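Local coordinates for protein restrictocin (Aspergillus restrictus, PDB 1AQZ) that acts as a ribotoxin, a fungal ribonuclease that inactivates ribosomes, probably by a highly specific cleavage of their RNA, at residues N53-N58 with R65-F70. Sequence-based numbering, arbitrary orientation.
Sequences NGYDGN and RTPIKF
The side-chain amide of Asn53 pairs with the backbone of Ile68 through both of its ends. Ile68 N donates to Asn53 OD1 over 2.9 Å in a nearly straight bond, tilted 20° from the carbonyl plane of the side chain. Asn53 ND2 returns a longer bond to Ile68 O, 3.3 Å, in the amide plane and on a lone pair of that oxygen. With chi1 at -158°, Asn53 turns CG away from its own backbone N, and the amide reaches the other segment. The two bonds together fix the rotation of the amide. A water also donates to Asn53 OD1 and, weakly, to Thr66 O.

Pro67 fills the next position. Pro67 CA makes a CA-H...O contact of 3.5 Å with Asn53 O, which is buried here without a hydrogen-bond partner. Pro67 CG reaches Tyr55 OH at 3.7 Å, and the Tyr55 and Pro67 side chains cross at about a right angle. Further along, Gly54 CA sits 3.7 Å above the centre of the Arg65 guanidinium, covering one face. At the other end, Phe70 CE2 lies 4.0 Å from Asn53 ND2.

Outside the pair, Ile68 and Phe70 both pack on Leu146 of strand 144-146, and Phe70 N bonds to Asp76 OD1. Gly54 shares a backbone hydrogen bond with Ile62. The contact joins two irregular parts of the long loop between strand 49-51 and helix 73-76, with an asparagine side chain bridging backbone N-H and C=O. Segment 65-70 thereby packs against an outermost strand of the five-stranded antiparallel sheet, in a fold like that of the T1-type microbial ribonucleases.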
ATOM      1  N   ASN A  53       0.288  -1.291   9.011  1.00  9.22           N
ATOM      2  CA  ASN A  53       1.516  -2.045   9.226  1.00 12.94           C
ATOM      3  C   ASN A  53       1.543  -2.560  10.670  1.00 13.53           C
ATOM      4  O   ASN A  53       2.603  -2.731  11.247  1.00 14.19           O
ATOM      5  CB  ASN A  53       2.761  -1.214   8.941  1.00 12.88           C
ATOM      6  CG  ASN A  53       3.937  -2.072   8.643  1.00 16.66           C
ATOM      7  OD1 ASN A  53       3.775  -3.260   8.368  1.00 15.25           O
ATOM      8  ND2 ASN A  53       5.133  -1.492   8.680  1.00 16.76           N
ATOM      9  N   GLY A  54       0.368  -2.749  11.258  1.00 13.87           N
ATOM     10  CA  GLY A  54       0.291  -3.241  12.615  1.00 13.82           C
ATOM     11  C   GLY A  54       0.290  -2.208  13.735  1.00 18.14           C
ATOM     12  O   GLY A  54       0.304  -2.615  14.888  1.00 19.01           O
ATOM     13  N   TYR A  55       0.244  -0.894  13.437  1.00 15.15           N
ATOM     14  CA  TYR A  55       0.259   0.121  14.483  1.00 12.63           C
ATOM     15  C   TYR A  55      -1.089   0.780  14.598  1.00 16.65           C
ATOM     16  O   TYR A  55      -1.907   0.672  13.661  1.00 15.59           O
ATOM     17  CB  TYR A  55       1.226   1.254  14.114  1.00 14.08           C
ATOM     18  CG  TYR A  55       2.661   0.861  14.070  1.00 15.10           C
ATOM     19  CD1 TYR A  55       3.437   0.870  15.223  1.00 16.61           C
ATOM     20  CD2 TYR A  55       3.248   0.443  12.869  1.00 18.30           C
ATOM     21  CE1 TYR A  55       4.763   0.475  15.188  1.00 21.09           C
ATOM     22  CE2 TYR A  55       4.587   0.028  12.816  1.00 19.94           C
ATOM     23  CZ  TYR A  55       5.340   0.058  13.979  1.00 22.21           C
ATOM     24  OH  TYR A  55       6.684  -0.261  13.912  1.00 24.42           O
ATOM     25  N   ASP A  56      -1.317   1.466  15.732  1.00 16.63           N
ATOM     26  CA  ASP A  56      -2.509   2.311  15.897  1.00 13.96           C
ATOM     27  C   ASP A  56      -2.133   3.753  15.484  1.00 14.91           C
ATOM     28  O   ASP A  56      -0.967   4.025  15.208  1.00 15.76           O
ATOM     29  CB  ASP A  56      -3.115   2.198  17.328  1.00 19.89           C
ATOM     30  CG  ASP A  56      -2.371   2.986  18.408  1.00 20.60           C
ATOM     31  OD1 ASP A  56      -1.353   3.676  18.165  1.00 21.74           O
ATOM     32  OD2 ASP A  56      -2.869   2.920  19.555  1.00 26.79           O
ATOM     33  N   GLY A  57      -3.074   4.684  15.466  1.00 14.34           N
ATOM     34  CA  GLY A  57      -2.797   6.057  15.053  1.00 14.61           C
ATOM     35  C   GLY A  57      -1.886   6.863  15.941  1.00 18.50           C
ATOM     36  O   GLY A  57      -1.505   7.963  15.617  1.00 18.91           O
ATOM     37  N   ASN A  58      -1.541   6.305  17.084  1.00 21.42           N
ATOM     38  CA  ASN A  58      -0.659   6.962  18.026  1.00 23.35           C
ATOM     39  C   ASN A  58       0.738   6.398  17.934  1.00 22.00           C
ATOM     40  O   ASN A  58       1.584   6.752  18.741  1.00 24.62           O
ATOM     41  CB  ASN A  58      -1.140   6.752  19.455  1.00 26.68           C
ATOM     42  CG  ASN A  58      -2.204   7.728  19.864  1.00 29.86           C
ATOM     43  OD1 ASN A  58      -2.055   8.959  19.694  1.00 32.53           O
ATOM     44  ND2 ASN A  58      -3.272   7.201  20.449  1.00 31.49           N
ATOM     45  N   ARG A  65       0.759  -8.285  16.621  1.00 15.57           N
ATOM     46  CA  ARG A  65       0.999  -7.904  15.245  1.00 17.94           C
ATOM     47  C   ARG A  65       2.468  -7.677  14.968  1.00 21.96           C
ATOM     48  O   ARG A  65       3.234  -7.250  15.848  1.00 20.40           O
ATOM     49  CB  ARG A  65       0.181  -6.677  14.926  1.00 19.61           C
ATOM     50  CG  ARG A  65      -1.300  -6.947  15.081  1.00 19.46           C
ATOM     51  CD  ARG A  65      -1.832  -7.232  13.717  1.00 23.51           C
ATOM     52  NE  ARG A  65      -2.527  -6.069  13.209  1.00 27.45           N
ATOM     53  CZ  ARG A  65      -2.519  -5.628  11.948  1.00 27.25           C
ATOM     54  NH1 ARG A  65      -1.814  -6.206  10.984  1.00 29.50           N
ATOM     55  NH2 ARG A  65      -3.221  -4.559  11.668  1.00 29.72           N
ATOM     56  N   THR A  66       2.861  -7.972  13.732  1.00 22.76           N
ATOM     57  CA  THR A  66       4.266  -7.841  13.311  1.00 25.43           C
ATOM     58  C   THR A  66       4.435  -6.928  12.078  1.00 20.49           C
ATOM     59  O   THR A  66       3.937  -7.220  10.989  1.00 22.83           O
ATOM     60  CB  THR A  66       4.875  -9.266  13.013  1.00 29.08           C
ATOM     61  OG1 THR A  66       4.893 -10.040  14.227  1.00 31.77           O
ATOM     62  CG2 THR A  66       6.320  -9.167  12.432  1.00 31.73           C
ATOM     63  N   PRO A  67       5.117  -5.797  12.262  1.00 17.13           N
ATOM     64  CA  PRO A  67       5.297  -4.912  11.117  1.00 16.25           C
ATOM     65  C   PRO A  67       6.225  -5.481  10.020  1.00 17.78           C
ATOM     66  O   PRO A  67       7.147  -6.301  10.269  1.00 17.21           O
ATOM     67  CB  PRO A  67       5.917  -3.652  11.741  1.00 13.70           C
ATOM     68  CG  PRO A  67       5.628  -3.755  13.207  1.00 16.85           C
ATOM     69  CD  PRO A  67       5.706  -5.229  13.479  1.00 14.50           C
ATOM     70  N   ILE A  68       5.957  -5.056   8.795  1.00 18.52           N
ATOM     71  CA  ILE A  68       6.803  -5.416   7.669  1.00 20.87           C
ATOM     72  C   ILE A  68       7.977  -4.448   7.781  1.00 21.05           C
ATOM     73  O   ILE A  68       7.787  -3.270   8.041  1.00 17.68           O
ATOM     74  CB  ILE A  68       6.062  -5.185   6.307  1.00 19.79           C
ATOM     75  CG1 ILE A  68       4.981  -6.245   6.112  1.00 17.97           C
ATOM     76  CG2 ILE A  68       7.013  -5.296   5.127  1.00 18.18           C
ATOM     77  CD1 ILE A  68       4.118  -5.962   4.880  1.00 18.31           C
ATOM     78  N   LYS A  69       9.190  -4.947   7.638  1.00 23.23           N
ATOM     79  CA  LYS A  69      10.353  -4.092   7.692  1.00 26.45           C
ATOM     80  C   LYS A  69      10.726  -3.782   6.233  1.00 22.72           C
ATOM     81  O   LYS A  69      10.928  -4.700   5.460  1.00 23.55           O
ATOM     82  CB  LYS A  69      11.483  -4.847   8.382  1.00 36.02           C
ATOM     83  CG  LYS A  69      12.599  -3.967   8.937  1.00 49.21           C
ATOM     84  CD  LYS A  69      13.995  -4.364   8.398  1.00 62.42           C
ATOM     85  CE  LYS A  69      14.420  -5.812   8.732  1.00 70.41           C
ATOM     86  NZ  LYS A  69      15.739  -6.156   8.093  1.00 77.91           N
ATOM     87  N   PHE A  70      10.794  -2.506   5.861  1.00 20.13           N
ATOM     88  CA  PHE A  70      11.142  -2.098   4.505  1.00 19.18           C
ATOM     89  C   PHE A  70      12.618  -1.803   4.316  1.00 20.34           C
ATOM     90  O   PHE A  70      13.139  -2.037   3.252  1.00 22.81           O
ATOM     91  CB  PHE A  70      10.294  -0.902   4.031  1.00 16.41           C
ATOM     92  CG  PHE A  70       8.807  -1.195   3.983  1.00 18.08           C
ATOM     93  CD1 PHE A  70       8.263  -1.902   2.914  1.00 15.05           C
ATOM     94  CD2 PHE A  70       7.948  -0.739   5.008  1.00 17.43           C
ATOM     95  CE1 PHE A  70       6.880  -2.153   2.844  1.00 16.35           C
ATOM     96  CE2 PHE A  70       6.559  -0.984   4.958  1.00 16.32           C
ATOM     97  CZ  PHE A  70       6.019  -1.689   3.882  1.00 16.43           C
TER
HETATM   98  O   HOH W   1       1.815  -5.845   8.703  0.87 27.77           O